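Local coordinates for protein putative polyketide cyclase SMa1630 (Sinorhizobium meliloti 1021, PDB 4U13) that is of unproven function but belongs to the SnoaL-like family of the NTF2 clan and may act as a polyketide cyclase, at residues D15-N20 and A54-A59; A40-V45 and L49-A54. One frame throughout, in Å; residues are numbered along the deposited sequence.

How the contacts relate
From the N terminus, helix 8-19 supplies the first half of contact 1 at 15-20. The chain then runs through helix 22-26 and strands 29-30 and 33-37 to strand 40-43, an outer strand of the sheet within this chain. Contact 2 closes a short loop in sequence, 40-45 with 49-54, where the strand passes into helix 44-59. Contact 1 closes the longer loop when 54-59, farther along that helix, returns to 15-20. Contact 2 is therefore nested inside contact 1. The two share Ala54, and Trp52 NE1 reaches Asp17 OD1. Together they tie helix 44-59 to strand 40-43 and to helix 8-19.

Contact 1: residues D15-N20 and A54-A59; sequences DADSCN and AAKKAA
Lys56 of helix 44-59 reaches the C-terminal end of helix 8-19 and binds the backbone carbonyl of Asp17, joining two helices of the SnoaL-like, NTF2-type fold. Helix 8-19 ends in a Schellman motif, with Asn20 at positive phi. Three oxygens gather round Lys56 NZ. The shortest bond goes from NZ to the backbone Asp17 O, at 2.8 Å. It comes in above the carbonyl plane, 39° out of it. A weak bond from NZ to Asp17 OD1, 3.3 Å long, is part of a salt bridge. Another weak one runs from NZ to the side-chain Asn20 OD1 at 3.2 Å. The ammonium thus meets a carboxylate and a helix-end carbonyl, both of which would probably stabilise its charge. Asp17 O also takes a weak bond from Asn20 N, 3.3 Å away. Asp17 has CG anti to its own N (chi1 -173°), which carries the carboxylate across to the lysine. Its OD1 has a stronger partner in Trp52 NE1 and a weak one in Tyr61 OH. Lys56 also makes a cation-pi contact with Tyr61. Next to Asn20, Cys19 forms a disulfide with Cys19 of the second subunit, so this helix end lies beside the dimer link. The lysine methylenes also pass the amide: Lys56 CD lies 3.3 Å from Asn20 OD1.

Contact 2: residues A40-V45 and L49-A54; sequences ARHQGV and LRWWVA
The strand-to-helix connection from strand 40-43 into helix 44-59 brings His42 against Trp51. The two side chains cross at about a right angle. Trp51 CB sits over the face of the imidazole, 3.9 Å from the His42 ring centroid, in a CH-pi contact only 7° off the ring normal. The five-membered ring of Trp51 approaches obliquely, its plane at 31° to the imidazole. The closest atoms are His42 CE1 and Trp51 CD1, 3.2 Å apart. With chi1 at 159°, CG lies opposite the Trp51 backbone N, and the indole swings toward strand 33-37. There its NE1 bonds to Asp37 OD2, which probably helps fix the ring's rotation, and the indole also touches Val35. An alanine in place of His42 would probably leave Trp51 CB and CD1 without their aromatic cover and open a gap between strand and helix. Near the start of the helix, Leu49 N donates to Val45 O at 3.0 Å. Leu49 CB packs near the same oxygen, and its side chain reaches Thr22 of helix 22-26. This is a beta-alpha connection in which the helix packs back on the strand that leads into it, within the NTF2-type fold.

Contact 1: residues D15-N20 and A54-A59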
ATOM      1  N   ASP A  15      -4.781   1.618  -3.625  1.00 49.66           N
ATOM      2  CA  ASP A  15      -3.518   2.431  -3.543  1.00 52.36           C
ATOM      3  C   ASP A  15      -3.836   3.874  -3.175  1.00 51.01           C
ATOM      4  O   ASP A  15      -3.141   4.540  -2.342  1.00 49.36           O
ATOM      5  CB  ASP A  15      -2.773   2.459  -4.877  1.00 60.15           C
ATOM      6  CG  ASP A  15      -2.019   1.132  -5.193  1.00 65.13           C
ATOM      7  OD1 ASP A  15      -1.522   0.468  -4.259  1.00 68.55           O
ATOM      8  OD2 ASP A  15      -1.889   0.760  -6.389  1.00 77.73           O
ATOM      9  N   ALA A  16      -4.918   4.325  -3.769  1.00 47.62           N
ATOM     10  CA  ALA A  16      -5.393   5.680  -3.551  1.00 49.48           C
ATOM     11  C   ALA A  16      -6.062   5.865  -2.202  1.00 49.29           C
ATOM     12  O   ALA A  16      -5.820   6.859  -1.534  1.00 49.70           O
ATOM     13  CB  ALA A  16      -6.371   6.054  -4.654  1.00 49.99           C
ATOM     14  N   ASP A  17      -6.909   4.908  -1.832  1.00 48.98           N
ATOM     15  CA  ASP A  17      -7.473   4.855  -0.512  1.00 49.65           C
ATOM     16  C   ASP A  17      -6.334   4.910   0.504  1.00 49.91           C
ATOM     17  O   ASP A  17      -6.271   5.721   1.386  1.00 48.32           O
ATOM     18  CB  ASP A  17      -8.265   3.555  -0.366  1.00 53.04           C
ATOM     19  CG  ASP A  17      -9.051   3.472   0.927  1.00 56.18           C
ATOM     20  OD1 ASP A  17      -9.396   4.524   1.477  1.00 58.20           O
ATOM     21  OD2 ASP A  17      -9.383   2.343   1.376  1.00 56.43           O
ATOM     22  N   SER A  18      -5.402   4.042   0.350  1.00 49.20           N
ATOM     23  CA  SER A  18      -4.262   3.918   1.249  1.00 50.50           C
ATOM     24  C   SER A  18      -3.320   5.167   1.324  1.00 51.12           C
ATOM     25  O   SER A  18      -2.698   5.430   2.339  1.00 49.91           O
ATOM     26  CB  SER A  18      -3.567   2.664   0.840  1.00 51.66           C
ATOM     27  OG  SER A  18      -2.306   2.607   1.434  1.00 55.52           O
ATOM     28  N   CYS A  19      -3.121   5.863   0.206  1.00 52.84           N
ATOM     29  CA  CYS A  19      -2.222   7.029   0.164  1.00 51.00           C
ATOM     30  C   CYS A  19      -2.945   8.328   0.345  1.00 54.22           C
ATOM     31  O   CYS A  19      -2.334   9.395   0.222  1.00 56.12           O
ATOM     32  CB  CYS A  19      -1.462   7.036  -1.164  1.00 53.24           C
ATOM     33  SG  CYS A  19      -0.271   5.598  -1.324  1.00 57.80           S
ATOM     34  N   ASN A  20      -4.228   8.258   0.695  1.00 54.22           N
ATOM     35  CA  ASN A  20      -5.078   9.429   0.806  1.00 56.80           C
ATOM     36  C   ASN A  20      -4.993  10.264  -0.461  1.00 55.67           C
ATOM     37  O   ASN A  20      -4.825  11.427  -0.382  1.00 49.86           O
ATOM     38  CB  ASN A  20      -4.710  10.311   2.015  1.00 59.38           C
ATOM     39  CG  ASN A  20      -4.912   9.615   3.360  1.00 64.22           C
ATOM     40  OD1 ASN A  20      -5.840   8.848   3.532  1.00 62.84           O
ATOM     41  ND2 ASN A  20      -4.033   9.861   4.299  1.00 68.86           N
ATOM     42  N   ALA A  54     -15.346  11.735   4.818  1.00 53.68           N
ATOM     43  CA  ALA A  54     -15.920  11.536   6.151  1.00 55.13           C
ATOM     44  C   ALA A  54     -15.413  10.240   6.844  1.00 56.79           C
ATOM     45  O   ALA A  54     -15.148  10.243   8.044  1.00 54.23           O
ATOM     46  CB  ALA A  54     -17.446  11.538   6.106  1.00 53.83           C
ATOM     47  N   ALA A  55     -15.275   9.159   6.091  1.00 53.06           N
ATOM     48  CA  ALA A  55     -14.850   7.930   6.665  1.00 51.36           C
ATOM     49  C   ALA A  55     -13.408   8.016   7.126  1.00 53.00           C
ATOM     50  O   ALA A  55     -13.037   7.434   8.144  1.00 57.08           O
ATOM     51  CB  ALA A  55     -15.040   6.790   5.668  1.00 52.71           C
ATOM     52  N   LYS A  56     -12.583   8.733   6.393  1.00 55.09           N
ATOM     53  CA  LYS A  56     -11.194   8.937   6.786  1.00 55.54           C
ATOM     54  C   LYS A  56     -11.101   9.747   8.051  1.00 57.55           C
ATOM     55  O   LYS A  56     -10.323   9.400   8.939  1.00 56.64           O
ATOM     56  CB  LYS A  56     -10.465   9.683   5.684  1.00 61.33           C
ATOM     57  CG  LYS A  56     -10.257   8.859   4.435  1.00 63.08           C
ATOM     58  CD  LYS A  56      -8.902   8.221   4.467  1.00 66.40           C
ATOM     59  CE  LYS A  56      -8.651   7.358   3.234  1.00 64.12           C
ATOM     60  NZ  LYS A  56      -7.709   6.304   3.682  1.00 62.50           N
ATOM     61  N   LYS A  57     -11.869  10.829   8.143  1.00 57.49           N
ATOM     62  CA  LYS A  57     -11.902  11.654   9.383  1.00 63.74           C
ATOM     63  C   LYS A  57     -12.440  10.867  10.563  1.00 63.28           C
ATOM     64  O   LYS A  57     -11.921  10.988  11.663  1.00 61.13           O
ATOM     65  CB  LYS A  57     -12.795  12.912   9.280  1.00 68.35           C
ATOM     66  CG  LYS A  57     -12.799  13.628   7.934  1.00 79.16           C
ATOM     67  CD  LYS A  57     -11.607  14.543   7.714  1.00 87.32           C
ATOM     68  CE  LYS A  57     -12.041  15.787   6.925  1.00 94.00           C
ATOM     69  NZ  LYS A  57     -10.913  16.532   6.291  1.00 94.33           N
ATOM     70  N   ALA A  58     -13.537  10.131  10.335  1.00 62.81           N
ATOM     71  CA  ALA A  58     -14.193   9.339  11.364  1.00 63.67           C
ATOM     72  C   ALA A  58     -13.236   8.308  11.943  1.00 66.98           C
ATOM     73  O   ALA A  58     -13.147   8.213  13.166  1.00 69.31           O
ATOM     74  CB  ALA A  58     -15.418   8.628  10.818  1.00 60.52           C
ATOM     75  N   ALA A  59     -12.508   7.561  11.105  1.00 60.39           N
ATOM     76  CA  ALA A  59     -11.750   6.448  11.673  1.00 61.67           C
ATOM     77  C   ALA A  59     -10.246   6.342  11.369  1.00 67.40           C
ATOM     78  O   ALA A  59      -9.568   5.483  11.985  1.00 66.33           O
ATOM     79  CB  ALA A  59     -12.443   5.150  11.351  1.00 60.16           C
TER

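Contact 2: residues A40-V45 and L49-A54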
ATOM      1  N   ALA A  40     -25.972   2.760   3.855  1.00 74.95           N
ATOM      2  CA  ALA A  40     -26.235   3.922   2.986  1.00 72.76           C
ATOM      3  C   ALA A  40     -25.722   3.798   1.573  1.00 69.80           C
ATOM      4  O   ALA A  40     -24.849   2.993   1.264  1.00 69.73           O
ATOM      5  CB  ALA A  40     -25.697   5.205   3.612  1.00 73.42           C
ATOM      6  N   ARG A  41     -26.270   4.662   0.728  1.00 71.34           N
ATOM      7  CA  ARG A  41     -26.063   4.621  -0.711  1.00 70.95           C
ATOM      8  C   ARG A  41     -25.555   5.982  -1.163  1.00 68.78           C
ATOM      9  O   ARG A  41     -26.159   6.984  -0.860  1.00 67.02           O
ATOM     10  CB  ARG A  41     -27.394   4.284  -1.375  1.00 79.50           C
ATOM     11  CG  ARG A  41     -27.347   3.985  -2.865  1.00 86.80           C
ATOM     12  CD  ARG A  41     -28.739   3.644  -3.413  1.00 92.58           C
ATOM     13  NE  ARG A  41     -28.696   3.229  -4.820  1.00 93.56           N
ATOM     14  CZ  ARG A  41     -28.715   4.056  -5.874  1.00 98.23           C
ATOM     15  NH1 ARG A  41     -28.795   5.394  -5.725  1.00 94.16           N
ATOM     16  NH2 ARG A  41     -28.664   3.532  -7.105  1.00 98.20           N
ATOM     17  N   HIS A  42     -24.452   6.002  -1.902  1.00 62.92           N
ATOM     18  CA  HIS A  42     -23.906   7.221  -2.431  1.00 60.85           C
ATOM     19  C   HIS A  42     -23.820   7.158  -3.960  1.00 63.55           C
ATOM     20  O   HIS A  42     -23.184   6.289  -4.518  1.00 67.24           O
ATOM     21  CB  HIS A  42     -22.553   7.452  -1.793  1.00 58.80           C
ATOM     22  CG  HIS A  42     -22.595   7.392  -0.295  1.00 60.89           C
ATOM     23  ND1 HIS A  42     -22.135   6.309   0.440  1.00 64.41           N
ATOM     24  CD2 HIS A  42     -23.085   8.269   0.608  1.00 62.58           C
ATOM     25  CE1 HIS A  42     -22.336   6.534   1.728  1.00 62.65           C
ATOM     26  NE2 HIS A  42     -22.899   7.723   1.855  1.00 62.26           N
ATOM     27  N   GLN A  43     -24.498   8.056  -4.655  1.00 69.88           N
ATOM     28  CA  GLN A  43     -24.524   8.009  -6.116  1.00 76.03           C
ATOM     29  C   GLN A  43     -23.832   9.241  -6.717  1.00 75.52           C
ATOM     30  O   GLN A  43     -24.014  10.345  -6.218  1.00 75.10           O
ATOM     31  CB  GLN A  43     -25.954   7.950  -6.584  1.00 85.27           C
ATOM     32  CG  GLN A  43     -26.108   7.817  -8.088  1.00 94.74           C
ATOM     33  CD  GLN A  43     -27.500   7.338  -8.449  1.00107.43           C
ATOM     34  OE1 GLN A  43     -28.461   7.524  -7.694  1.00111.94           O
ATOM     35  NE2 GLN A  43     -27.620   6.720  -9.611  1.00116.03           N
ATOM     36  N   GLY A  44     -23.038   9.050  -7.777  1.00 71.48           N
ATOM     37  CA  GLY A  44     -22.291  10.141  -8.387  1.00 66.65           C
ATOM     38  C   GLY A  44     -20.953  10.329  -7.699  1.00 66.78           C
ATOM     39  O   GLY A  44     -20.812  10.099  -6.481  1.00 65.10           O
ATOM     40  N   VAL A  45     -19.962  10.791  -8.463  1.00 68.29           N
ATOM     41  CA  VAL A  45     -18.626  10.962  -7.917  1.00 65.20           C
ATOM     42  C   VAL A  45     -18.578  12.002  -6.791  1.00 65.01           C
ATOM     43  O   VAL A  45     -17.727  11.905  -5.881  1.00 64.52           O
ATOM     44  CB  VAL A  45     -17.577  11.225  -9.004  1.00 69.64           C
ATOM     45  CG1 VAL A  45     -16.176  11.227  -8.423  1.00 70.60           C
ATOM     46  CG2 VAL A  45     -17.594  10.131 -10.065  1.00 72.14           C
ATOM     47  N   LEU A  49     -16.901  11.015  -3.111  1.00 62.36           N
ATOM     48  CA  LEU A  49     -15.805  11.726  -2.469  1.00 60.98           C
ATOM     49  C   LEU A  49     -16.172  12.171  -1.066  1.00 58.86           C
ATOM     50  O   LEU A  49     -15.325  12.186  -0.156  1.00 56.47           O
ATOM     51  CB  LEU A  49     -15.362  12.932  -3.291  1.00 67.15           C
ATOM     52  CG  LEU A  49     -14.340  12.712  -4.397  1.00 69.79           C
ATOM     53  CD1 LEU A  49     -14.189  13.987  -5.198  1.00 71.87           C
ATOM     54  CD2 LEU A  49     -12.984  12.316  -3.823  1.00 72.37           C
ATOM     55  N   ARG A  50     -17.420  12.598  -0.891  1.00 63.19           N
ATOM     56  CA  ARG A  50     -17.870  13.072   0.431  1.00 65.08           C
ATOM     57  C   ARG A  50     -17.800  11.931   1.393  1.00 58.78           C
ATOM     58  O   ARG A  50     -17.320  12.071   2.504  1.00 59.31           O
ATOM     59  CB  ARG A  50     -19.294  13.649   0.392  1.00 74.71           C
ATOM     60  CG  ARG A  50     -19.354  15.028  -0.292  1.00 82.03           C
ATOM     61  CD  ARG A  50     -20.633  15.825  -0.026  1.00 86.16           C
ATOM     62  NE  ARG A  50     -21.859  15.057  -0.184  1.00 97.31           N
ATOM     63  CZ  ARG A  50     -23.060  15.463   0.211  1.00107.73           C
ATOM     64  NH1 ARG A  50     -24.110  14.655   0.025  1.00111.84           N
ATOM     65  NH2 ARG A  50     -23.221  16.659   0.792  1.00103.81           N
ATOM     66  N   TRP A  51     -18.247  10.788   0.914  1.00 55.54           N
ATOM     67  CA  TRP A  51     -18.304   9.625   1.702  1.00 55.73           C
ATOM     68  C   TRP A  51     -16.900   9.186   2.144  1.00 58.30           C
ATOM     69  O   TRP A  51     -16.715   8.825   3.334  1.00 58.23           O
ATOM     70  CB  TRP A  51     -18.950   8.534   0.895  1.00 59.60           C
ATOM     71  CG  TRP A  51     -18.638   7.141   1.411  1.00 58.77           C
ATOM     72  CD1 TRP A  51     -19.182   6.527   2.503  1.00 59.78           C
ATOM     73  CD2 TRP A  51     -17.734   6.216   0.832  1.00 57.74           C
ATOM     74  NE1 TRP A  51     -18.651   5.255   2.647  1.00 61.22           N
ATOM     75  CE2 TRP A  51     -17.760   5.038   1.633  1.00 58.51           C
ATOM     76  CE3 TRP A  51     -16.882   6.261  -0.276  1.00 58.53           C
ATOM     77  CZ2 TRP A  51     -16.993   3.904   1.329  1.00 57.83           C
ATOM     78  CZ3 TRP A  51     -16.074   5.138  -0.556  1.00 56.96           C
ATOM     79  CH2 TRP A  51     -16.144   3.981   0.238  1.00 57.22           C
ATOM     80  N   TRP A  52     -15.953   9.200   1.192  1.00 53.71           N
ATOM     81  CA  TRP A  52     -14.581   8.771   1.430  1.00 54.97           C
ATOM     82  C   TRP A  52     -13.860   9.704   2.419  1.00 54.87           C
ATOM     83  O   TRP A  52     -13.165   9.258   3.358  1.00 53.97           O
ATOM     84  CB  TRP A  52     -13.856   8.680   0.085  1.00 57.04           C
ATOM     85  CG  TRP A  52     -12.438   8.247   0.160  1.00 58.27           C
ATOM     86  CD1 TRP A  52     -11.974   6.993   0.373  1.00 58.60           C
ATOM     87  CD2 TRP A  52     -11.293   9.061  -0.056  1.00 60.87           C
ATOM     88  NE1 TRP A  52     -10.614   6.980   0.346  1.00 55.77           N
ATOM     89  CE2 TRP A  52     -10.161   8.234   0.084  1.00 58.57           C
ATOM     90  CE3 TRP A  52     -11.109  10.428  -0.334  1.00 60.51           C
ATOM     91  CZ2 TRP A  52      -8.856   8.721  -0.043  1.00 61.60           C
ATOM     92  CZ3 TRP A  52      -9.818  10.913  -0.450  1.00 62.92           C
ATOM     93  CH2 TRP A  52      -8.700  10.050  -0.322  1.00 60.17           C
ATOM     94  N   VAL A  53     -14.055  11.006   2.242  1.00 56.58           N
ATOM     95  CA  VAL A  53     -13.503  11.984   3.167  1.00 55.30           C
ATOM     96  C   VAL A  53     -14.019  11.828   4.629  1.00 57.57           C
ATOM     97  O   VAL A  53     -13.207  11.766   5.566  1.00 55.61           O
ATOM     98  CB  VAL A  53     -13.757  13.405   2.632  1.00 60.41           C
ATOM     99  CG1 VAL A  53     -13.393  14.465   3.667  1.00 57.58           C
ATOM    100  CG2 VAL A  53     -12.917  13.658   1.356  1.00 62.43           C
ATOM    101  N   ALA A  54     -15.346  11.735   4.818  1.00 53.68           N
ATOM    102  CA  ALA A  54     -15.920  11.536   6.151  1.00 55.13           C
ATOM    103  C   ALA A  54     -15.413  10.240   6.844  1.00 56.79           C
ATOM    104  O   ALA A  54     -15.148  10.243   8.044  1.00 54.23           O
ATOM    105  CB  ALA A  54     -17.446  11.538   6.106  1.00 53.83           C
TER